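Local coordinates for protein putative Xylose isomerase (Rhodospirillum rubrum, PDB 3QXB) that probably acts as a metal-dependent isomerase of the xylose isomerase-like TIM-barrel family, holding manganese and iron ions in its barrel, at residues F219-G224 / D249-R254; S188-A193 / M229-D234; E67-A72 / I120-A125. One frame throughout, in Å; residues are numbered along the deposited sequence. Where two conformers were deposited one is given.

Contacts 1 and 2 lie on the same side of the barrel and touch, Phe223 and Leu222 of the first packing on Ser188 of the second; contact 3 is on the opposite side, its centre about 35 Å from that of contact 1 and about 33 Å from that of contact 2. The three show how chemistry follows position. Contact 2 is buried and rests on an indole against alanines. Contact 1, partly buried, joins a short helix to a metal-bearing loop by one backbone hydrogen bond and the packing of Phe219 and Pro221. Contact 3, also partly buried, lies between two outer helices and mixes apolar packing with a salt bridge inside one helix. Contacts 1 and 3 both reach the second subunit.

Contact 1: F219-G224 / D249-R254. With MN (manganese (II) ion), chain G.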
loop_
_atom_site.group_PDB
_atom_site.type_symbol
_atom_site.label_atom_id
_atom_site.label_comp_id
_atom_site.label_asym_id
_atom_site.label_seq_id
_atom_site.Cartn_x
_atom_site.Cartn_y
_atom_site.Cartn_z
ATOM N N PHE A 219 12.348 -16.594 2.970
ATOM C CA PHE A 219 13.238 -15.458 2.799
ATOM C C PHE A 219 14.652 -15.756 3.370
ATOM O O PHE A 219 14.879 -15.661 4.590
ATOM C CB PHE A 219 12.615 -14.245 3.480
ATOM C CG PHE A 219 13.390 -12.980 3.292
ATOM C CD1 PHE A 219 13.459 -12.368 2.058
ATOM C CD2 PHE A 219 14.018 -12.382 4.351
ATOM C CE1 PHE A 219 14.178 -11.220 1.892
ATOM C CE2 PHE A 219 14.710 -11.221 4.178
ATOM C CZ PHE A 219 14.808 -10.658 2.956
ATOM N N GLU A 220 15.582 -16.094 2.475
ATOM C CA GLU A 220 16.954 -16.491 2.828
ATOM C C GLU A 220 17.813 -15.469 3.596
ATOM O O GLU A 220 18.425 -15.827 4.601
ATOM C CB GLU A 220 17.701 -16.953 1.574
ATOM C CG GLU A 220 17.561 -18.444 1.300
ATOM C CD GLU A 220 17.994 -18.825 -0.116
ATOM O OE1 GLU A 220 19.150 -18.515 -0.482
ATOM O OE2 GLU A 220 17.170 -19.418 -0.861
ATOM N N PRO A 221 17.866 -14.197 3.148
ATOM C CA PRO A 221 18.767 -13.251 3.828
ATOM C C PRO A 221 18.559 -13.105 5.346
ATOM O O PRO A 221 19.497 -12.761 6.047
ATOM C CB PRO A 221 18.481 -11.917 3.128
ATOM C CG PRO A 221 18.057 -12.308 1.761
ATOM C CD PRO A 221 17.243 -13.586 1.967
ATOM N N LEU A 222 17.342 -13.331 5.834
ATOM C CA LEU A 222 17.083 -13.287 7.269
ATOM C C LEU A 222 17.211 -14.674 7.898
ATOM O O LEU A 222 17.882 -14.815 8.921
ATOM C CB LEU A 222 15.706 -12.669 7.575
ATOM C CG LEU A 222 15.403 -12.403 9.046
ATOM C CD1 LEU A 222 16.521 -11.576 9.715
ATOM C CD2 LEU A 222 14.034 -11.708 9.152
ATOM N N PHE A 223 16.586 -15.688 7.296
ATOM C CA PHE A 223 16.464 -17.002 7.951
ATOM C C PHE A 223 17.541 -18.054 7.603
ATOM O O PHE A 223 17.591 -19.098 8.254
ATOM C CB PHE A 223 15.046 -17.578 7.758
ATOM C CG PHE A 223 13.969 -16.661 8.236
ATOM C CD1 PHE A 223 13.930 -16.261 9.563
ATOM C CD2 PHE A 223 13.016 -16.155 7.348
ATOM C CE1 PHE A 223 12.944 -15.397 10.015
ATOM C CE2 PHE A 223 12.035 -15.273 7.794
ATOM C CZ PHE A 223 11.999 -14.890 9.124
ATOM N N GLY A 224 18.376 -17.788 6.595
ATOM C CA GLY A 224 19.521 -18.659 6.263
ATOM C C GLY A 224 19.053 -20.084 6.056
ATOM O O GLY A 224 18.138 -20.314 5.254
ATOM N N ASP A 249 12.086 -16.302 -5.477
ATOM C CA ASP A 249 13.457 -16.807 -5.535
ATOM C C ASP A 249 14.066 -16.861 -4.145
ATOM O O ASP A 249 15.207 -17.260 -3.982
ATOM C CB ASP A 249 14.335 -15.957 -6.477
ATOM C CG ASP A 249 14.441 -14.521 -6.027
ATOM O OD1 ASP A 249 13.801 -14.162 -5.012
ATOM O OD2 ASP A 249 15.129 -13.748 -6.694
ATOM N N GLY A 250 13.321 -16.427 -3.140
ATOM C CA GLY A 250 13.809 -16.486 -1.783
ATOM C C GLY A 250 14.754 -15.364 -1.404
ATOM O O GLY A 250 15.298 -15.400 -0.313
ATOM N N GLN A 251 14.935 -14.365 -2.270
ATOM C CA GLN A 251 15.837 -13.216 -1.999
ATOM C C GLN A 251 15.138 -11.911 -1.645
ATOM O O GLN A 251 15.723 -11.028 -1.011
ATOM C CB GLN A 251 16.771 -12.989 -3.201
ATOM C CG GLN A 251 17.536 -14.267 -3.637
ATOM C CD GLN A 251 18.174 -15.036 -2.457
ATOM O OE1 GLN A 251 18.018 -16.272 -2.310
ATOM N NE2 GLN A 251 18.891 -14.300 -1.605
ATOM N N LEU A 252 13.896 -11.782 -2.079
ATOM C CA LEU A 252 13.003 -10.729 -1.610
ATOM C C LEU A 252 11.623 -11.390 -1.484
ATOM O O LEU A 252 11.439 -12.546 -1.869
ATOM C CB LEU A 252 12.976 -9.528 -2.581
ATOM C CG LEU A 252 14.204 -8.612 -2.770
ATOM C CD1 LEU A 252 13.862 -7.377 -3.624
ATOM C CD2 LEU A 252 14.762 -8.164 -1.440
ATOM N N ASP A 253 10.661 -10.661 -0.938
ATOM C CA ASP A 253 9.304 -11.160 -0.805
ATOM C C ASP A 253 8.578 -10.939 -2.119
ATOM O O ASP A 253 7.932 -9.909 -2.302
ATOM C CB ASP A 253 8.568 -10.451 0.348
ATOM C CG ASP A 253 7.219 -11.089 0.653
ATOM O OD1 ASP A 253 7.027 -12.275 0.280
ATOM O OD2 ASP A 253 6.345 -10.417 1.287
ATOM N N ARG A 254 8.699 -11.893 -3.043
ATOM C CA ARG A 254 8.388 -11.601 -4.464
ATOM C C ARG A 254 6.891 -11.492 -4.788
ATOM O O ARG A 254 6.482 -10.612 -5.557
ATOM C CB ARG A 254 9.031 -12.626 -5.403
ATOM C CG ARG A 254 10.548 -12.670 -5.309
ATOM C CD ARG A 254 11.182 -11.312 -5.586
ATOM N NE ARG A 254 12.591 -11.486 -5.883
ATOM C CZ ARG A 254 13.379 -10.575 -6.451
ATOM N NH1 ARG A 254 12.921 -9.366 -6.771
ATOM N NH2 ARG A 254 14.643 -10.889 -6.694
HETATM MN MN MN G . 4.447 -10.783 1.684
HETATM O O HOH W 1 2.236 -10.917 2.361
HETATM O O HOH W 2 3.951 -8.428 1.334
#
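Glu220 N donates to Gly250 O at 2.9 Å. The backbones come nearest one step back, where the CA atoms of Phe219 and Gly250 are 4.7 Å apart. Phe219 is the N-cap of helix 220-223, so the loop carbonyl serves an amide of the first turn, which has no carbonyl of its own helix to bind. Gly250 has a positive phi of 80°; a CB there would press on Glu220 OE2 and on the carbonyl oxygen before it. Pro221 CD lies 3.5 Å from the same oxygen, Gly250 O.

Phe219 has CG trans to its backbone N (chi1 -176°), which lays the ring along the loop. Its CE1 comes within 3.3 Å of Gln251 O, at an oblique angle to the ring, and within 3.7 Å of Leu252 CA, which sits at the ring edge. Pro221 CD covers one face of this ring, over its centre.

In this TIM barrel the segment 249-254 belongs to the loop that follows strand 240-245, and Asp249 probably helps to set its shape. OD1 of that residue accepts from Gln251 N at 3.0 Å, closing an Asx turn, while Arg254 NE arrives from the opposite face of the carboxylate. Arg254 NH2 completes a side-on salt bridge at 2.9 Å from Asp249 OD2, met on its syn side. Further along, Asp253 OD2 binds the manganese ion at 2.0 Å, with His216, His255 and two waters as the other ligands. Gln246 bonds to Asp253 OD1 and so probably steadies this carboxylate, and Glu292 of the second subunit accepts from Asp253 N and packs on Phe219 and Leu252.

Contact 2: S188-A193 / M229-D234; sequences SSAADA and MDHWMD
Ala190 CB sits over the indole of Trp232, 3.7 Å from the centroid of the five-membered ring and only 17° off its normal, a CH-pi contact that forms the tight half of this helix-to-helix meeting. The same face takes the backbone as well, with Ala190 N 3.2 Å from Trp232 CZ2. At the rim, Ser188 O lies in the ring plane, 3.5 Å from CZ2 of Trp232, while Ala193 CB, one turn on from Ala190, meets Trp232 CZ3 obliquely at 3.6 Å. The indole gets there because CG of Trp232 stands opposite its own carbonyl carbon (chi1 -84°), which sends the ring across to the start of helix 190-200. That start is fixed by a capping box: Ser189 OG accepts from Asp192 N at 3.0 Å, and Asp192 OD2 accepts from Ser189 N and also from Ser188 N.

The other flank is looser and wetter. His231 CD2 approaches Ala190 CB at 3.7 Å without facing it squarely, and a water in the plane of the imidazole links His231 NE2, at 2.8 Å, to Ala191 N of the exposed first turn. Replacing Trp232 by an alanine would probably open a gap beneath Ala190 and Ala193 and leave the helix start without its apolar support.

Around this pair, Trp232 also rests on Pro179 and on Ala217 of helix 214-217, Ser188 packs against helix 220-223, and Met229 and Met233, both selenomethionines, turn to Tyr243 of barrel strand 240-245.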
loop_
_atom_site.group_PDB
_atom_site.type_symbol
_atom_site.label_atom_id
_atom_site.label_comp_id
_atom_site.label_asym_id
_atom_site.label_seq_id
_atom_site.Cartn_x
_atom_site.Cartn_y
_atom_site.Cartn_z
ATOM N N SER A 188 8.499 -12.891 13.462
ATOM C CA SER A 188 9.248 -13.012 12.258
ATOM C C SER A 188 9.621 -14.459 12.028
ATOM O O SER A 188 9.204 -15.067 11.046
ATOM C CB SER A 188 10.500 -12.134 12.386
ATOM O OG SER A 188 11.299 -12.215 11.212
ATOM N N SER A 189 10.422 -15.013 12.938
ATOM C CA SER A 189 10.859 -16.420 12.857
ATOM C C SER A 189 9.786 -17.381 13.332
ATOM O O SER A 189 8.824 -16.985 13.991
ATOM C CB SER A 189 12.110 -16.642 13.708
ATOM O OG SER A 189 11.831 -16.354 15.068
ATOM N N ALA A 190 9.965 -18.648 12.996
ATOM C CA ALA A 190 9.126 -19.720 13.525
ATOM C C ALA A 190 9.161 -19.728 15.071
ATOM O O ALA A 190 8.110 -19.893 15.701
ATOM C CB ALA A 190 9.555 -21.102 12.916
ATOM N N ALA A 191 10.337 -19.479 15.671
ATOM C CA ALA A 191 10.442 -19.323 17.133
ATOM C C ALA A 191 9.640 -18.148 17.705
ATOM O O ALA A 191 9.028 -18.285 18.755
ATOM C CB ALA A 191 11.930 -19.242 17.599
ATOM N N ASP A 192 9.636 -16.991 17.030
ATOM C CA ASP A 192 8.743 -15.899 17.393
ATOM C C ASP A 192 7.275 -16.338 17.320
ATOM O O ASP A 192 6.479 -16.118 18.252
ATOM C CB ASP A 192 8.881 -14.705 16.448
ATOM C CG ASP A 192 10.223 -13.984 16.525
ATOM O OD1 ASP A 192 10.959 -14.087 17.517
ATOM O OD2 ASP A 192 10.510 -13.242 15.568
ATOM N N ALA A 193 6.899 -16.928 16.200
ATOM C CA ALA A 193 5.509 -17.352 16.028
ATOM C C ALA A 193 5.090 -18.374 17.108
ATOM O O ALA A 193 3.999 -18.269 17.662
ATOM C CB ALA A 193 5.267 -17.886 14.617
HETATM N N MSE A 229 10.112 -24.709 5.091
HETATM C CA MSE A 229 8.821 -24.897 5.712
HETATM C C MSE A 229 8.816 -26.015 6.718
HETATM O O MSE A 229 8.010 -25.960 7.621
HETATM C CB MSE A 229 7.721 -25.054 4.668
HETATM C CG MSE A 229 7.426 -23.761 3.911
HETATM SE SE MSE A 229 6.634 -22.420 5.012
HETATM C CE MSE A 229 4.992 -23.344 5.389
ATOM N N ASP A 230 9.734 -26.989 6.611
ATOM C CA ASP A 230 9.797 -28.070 7.613
ATOM C C ASP A 230 10.143 -27.508 8.989
ATOM O O ASP A 230 9.679 -28.026 10.002
ATOM C CB ASP A 230 10.803 -29.175 7.242
ATOM C CG ASP A 230 10.374 -29.985 6.032
ATOM O OD1 ASP A 230 9.200 -30.427 5.947
ATOM O OD2 ASP A 230 11.230 -30.198 5.160
ATOM N N HIS A 231 10.966 -26.459 9.017
ATOM C CA HIS A 231 11.322 -25.818 10.281
ATOM C C HIS A 231 10.081 -25.153 10.891
ATOM O O HIS A 231 9.915 -25.108 12.105
ATOM C CB HIS A 231 12.445 -24.794 10.051
ATOM C CG HIS A 231 12.761 -23.961 11.251
ATOM N ND1 HIS A 231 13.356 -24.484 12.378
ATOM C CD2 HIS A 231 12.578 -22.637 11.495
ATOM C CE1 HIS A 231 13.496 -23.524 13.278
ATOM N NE2 HIS A 231 13.036 -22.395 12.768
ATOM N N TRP A 232 9.197 -24.649 10.031
ATOM C CA TRP A 232 7.961 -24.010 10.495
ATOM C C TRP A 232 7.031 -25.084 11.078
ATOM O O TRP A 232 6.474 -24.896 12.169
ATOM C CB TRP A 232 7.340 -23.157 9.379
ATOM C CG TRP A 232 7.982 -21.815 9.362
ATOM C CD1 TRP A 232 9.166 -21.484 8.795
ATOM C CD2 TRP A 232 7.507 -20.632 10.027
ATOM N NE1 TRP A 232 9.460 -20.164 9.052
ATOM C CE2 TRP A 232 8.451 -19.622 9.804
ATOM C CE3 TRP A 232 6.376 -20.344 10.800
ATOM C CZ2 TRP A 232 8.295 -18.337 10.299
ATOM C CZ3 TRP A 232 6.218 -19.062 11.309
ATOM C CH2 TRP A 232 7.176 -18.075 11.058
HETATM N N MSE A 233 6.905 -26.223 10.412
HETATM C CA MSE A 233 6.108 -27.314 10.986
HETATM C C MSE A 233 6.717 -27.851 12.296
HETATM O O MSE A 233 5.983 -28.138 13.244
HETATM C CB MSE A 233 5.908 -28.449 9.982
HETATM C CG MSE A 233 5.138 -28.024 8.722
HETATM SE SE MSE A 233 3.505 -27.063 9.062
HETATM C CE MSE A 233 2.209 -28.405 8.537
ATOM N N ASP A 234 8.043 -27.968 12.361
ATOM C CA ASP A 234 8.684 -28.457 13.591
ATOM C C ASP A 234 8.337 -27.601 14.813
ATOM O O ASP A 234 8.049 -28.111 15.877
ATOM C CB ASP A 234 10.205 -28.536 13.441
ATOM C CG ASP A 234 10.649 -29.600 12.432
ATOM O OD1 ASP A 234 9.871 -30.549 12.166
ATOM O OD2 ASP A 234 11.772 -29.458 11.881
HETATM O O HOH W 3 13.195 -20.110 14.314
#

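Contact 3: E67-A72 / I120-A125; sequences ERDRRA and IDMTAA. With EDO (1,2-ethanediol), chain N; EDO (1,2-ethanediol), chain L.
Two helices of the outer layer of the barrel, 65-81 and 106-125, meet where Arg68, Asp69 and Ala72 pack on Met122 and Ala125. Their axes approach to 9.4 Å here and run in roughly the same direction, 42° apart. Arg68 lies over Met122, a selenomethionine: its CD touches Met122 SE at 3.8 Å and its NE is 3.7 Å from Met122 CB, so that Met122 CB, offset toward the rim, and Met122 N lie over one face of the guanidinium. The bend at chi3 (68°) turns the group back to Asp69. There, Arg68 NE and NH2 both grip Asp69 OD1, at 2.9 and 3.0 Å, from the same face of the carboxylate, a side-on salt bridge with OD1 in the guanidinium plane, which probably fixes the group's rotation. Ala125 CB packs against Asp69 CG at 3.7 Å, and Ala72 CB against Met122 CG at 3.8 Å. At the polar end, a water joins Arg68 NH1 to Asp121 OD2, a carboxylate also bound by Lys117 and Tyr166. Such lateral packing of successive helices round a closed parallel sheet, following strands 51-55 and 85-90, is characteristic of the TIM-barrel fold.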
loop_
_atom_site.group_PDB
_atom_site.type_symbol
_atom_site.label_atom_id
_atom_site.label_comp_id
_atom_site.label_asym_id
_atom_site.label_seq_id
_atom_site.Cartn_x
_atom_site.Cartn_y
_atom_site.Cartn_z
ATOM N N GLU A 67 -21.458 2.957 4.424
ATOM C CA GLU A 67 -20.985 2.768 3.046
ATOM C C GLU A 67 -20.033 1.581 2.945
ATOM O O GLU A 67 -20.104 0.785 2.006
ATOM C CB GLU A 67 -20.317 4.039 2.513
ATOM C CG GLU A 67 -21.259 5.244 2.446
ATOM C CD GLU A 67 -21.257 6.066 3.750
ATOM O OE1 GLU A 67 -21.006 5.508 4.863
ATOM O OE2 GLU A 67 -21.500 7.285 3.652
ATOM N N ARG A 68 -19.158 1.452 3.933
ATOM C CA ARG A 68 -18.203 0.371 3.971
ATOM C C ARG A 68 -18.948 -0.953 3.956
ATOM O O ARG A 68 -18.626 -1.783 3.139
ATOM C CB ARG A 68 -17.311 0.418 5.217
ATOM C CG ARG A 68 -16.296 -0.714 5.293
ATOM C CD ARG A 68 -15.748 -0.870 6.672
ATOM N NE ARG A 68 -16.757 -1.342 7.591
ATOM C CZ ARG A 68 -16.761 -1.180 8.917
ATOM N NH1 ARG A 68 -15.786 -0.544 9.533
ATOM N NH2 ARG A 68 -17.745 -1.711 9.632
ATOM N N ASP A 69 -19.905 -1.168 4.871
ATOM C CA ASP A 69 -20.593 -2.485 4.962
ATOM C C ASP A 69 -21.501 -2.759 3.767
ATOM O O ASP A 69 -21.615 -3.915 3.360
ATOM C CB ASP A 69 -21.398 -2.690 6.265
ATOM C CG ASP A 69 -20.523 -2.649 7.499
ATOM O OD1 ASP A 69 -19.287 -2.818 7.356
ATOM O OD2 ASP A 69 -21.093 -2.463 8.598
ATOM N N ARG A 70 -22.148 -1.717 3.225
ATOM C CA ARG A 70 -22.946 -1.863 2.009
ATOM C C ARG A 70 -22.091 -2.525 0.929
ATOM O O ARG A 70 -22.516 -3.478 0.318
ATOM C CB ARG A 70 -23.483 -0.499 1.535
ATOM C CG ARG A 70 -24.438 -0.518 0.318
ATOM C CD ARG A 70 -25.109 0.876 0.070
ATOM N NE ARG A 70 -26.334 1.045 0.855
ATOM C CZ ARG A 70 -26.787 2.207 1.322
ATOM N NH1 ARG A 70 -26.136 3.339 1.067
ATOM N NH2 ARG A 70 -27.905 2.241 2.039
ATOM N N ARG A 71 -20.870 -2.030 0.713
ATOM C CA ARG A 71 -19.977 -2.577 -0.353
ATOM C C ARG A 71 -19.434 -3.969 0.025
ATOM O O ARG A 71 -19.495 -4.896 -0.761
ATOM C CB ARG A 71 -18.836 -1.573 -0.671
ATOM C CG ARG A 71 -18.032 -1.880 -1.918
ATOM C CD ARG A 71 -18.910 -1.991 -3.141
ATOM N NE ARG A 71 -18.093 -1.928 -4.347
ATOM C CZ ARG A 71 -18.562 -1.881 -5.586
ATOM N NH1 ARG A 71 -19.840 -1.945 -5.822
ATOM N NH2 ARG A 71 -17.722 -1.773 -6.590
ATOM N N ALA A 72 -18.943 -4.118 1.254
ATOM C CA ALA A 72 -18.454 -5.410 1.744
ATOM C C ALA A 72 -19.543 -6.449 1.676
ATOM O O ALA A 72 -19.290 -7.528 1.193
ATOM C CB ALA A 72 -17.881 -5.301 3.127
ATOM N N ILE A 120 -12.909 -6.449 12.107
ATOM C CA ILE A 120 -13.813 -7.435 12.678
ATOM C C ILE A 120 -15.291 -7.033 12.427
ATOM O O ILE A 120 -16.103 -7.866 12.039
ATOM C CB ILE A 120 -13.553 -7.579 14.194
ATOM C CG1 ILE A 120 -12.202 -8.269 14.411
ATOM C CG2 ILE A 120 -14.734 -8.264 14.892
ATOM C CD1 ILE A 120 -11.614 -8.170 15.845
ATOM N N ASP A 121 -15.641 -5.766 12.641
ATOM C CA ASP A 121 -17.029 -5.294 12.299
ATOM C C ASP A 121 -17.405 -5.585 10.843
ATOM O O ASP A 121 -18.454 -6.196 10.517
ATOM C CB ASP A 121 -17.200 -3.820 12.589
ATOM C CG ASP A 121 -17.181 -3.496 14.052
ATOM O OD1 ASP A 121 -17.419 -4.370 14.921
ATOM O OD2 ASP A 121 -16.902 -2.343 14.350
HETATM N N MSE A 122 -16.531 -5.186 9.946
HETATM C CA MSE A 122 -16.738 -5.478 8.498
HETATM C C MSE A 122 -16.831 -6.974 8.182
HETATM O O MSE A 122 -17.695 -7.475 7.388
HETATM C CB MSE A 122 -15.555 -4.839 7.723
HETATM C CG MSE A 122 -15.711 -4.811 6.189
HETATM SE SE MSE A 122 -14.065 -4.076 5.446
HETATM C CE MSE A 122 -12.977 -5.575 5.556
ATOM N N THR A 123 -15.963 -7.740 8.815
ATOM C CA THR A 123 -15.986 -9.202 8.585
ATOM C C THR A 123 -17.307 -9.820 9.090
ATOM O O THR A 123 -17.891 -10.676 8.413
ATOM C CB THR A 123 -14.759 -9.846 9.239
ATOM O OG1 THR A 123 -13.559 -9.232 8.717
ATOM C CG2 THR A 123 -14.761 -11.386 9.004
ATOM N N ALA A 124 -17.788 -9.407 10.263
ATOM C CA ALA A 124 -19.077 -9.907 10.803
ATOM C C ALA A 124 -20.229 -9.489 9.889
ATOM O O ALA A 124 -21.157 -10.236 9.663
ATOM C CB ALA A 124 -19.338 -9.332 12.221
ATOM N N ALA A 125 -20.155 -8.288 9.347
ATOM C CA ALA A 125 -21.214 -7.794 8.445
ATOM C C ALA A 125 -21.313 -8.675 7.213
ATOM O O ALA A 125 -22.433 -8.968 6.723
ATOM C CB ALA A 125 -20.943 -6.305 8.072
HETATM C C1 EDO N . -20.983 -2.208 -9.001
HETATM O O1 EDO N . -22.017 -1.793 -8.108
HETATM C C2 EDO N . -19.869 -1.197 -9.139
HETATM O O2 EDO N . -18.614 -1.847 -9.406
HETATM C C1 EDO L . -23.806 -0.550 -3.618
HETATM O O1 EDO L . -23.057 0.515 -4.251
HETATM C C2 EDO L . -22.850 -1.548 -2.951
HETATM O O2 EDO L . -22.125 -2.211 -4.007
HETATM O O HOH W 4 -16.762 -0.533 12.172
#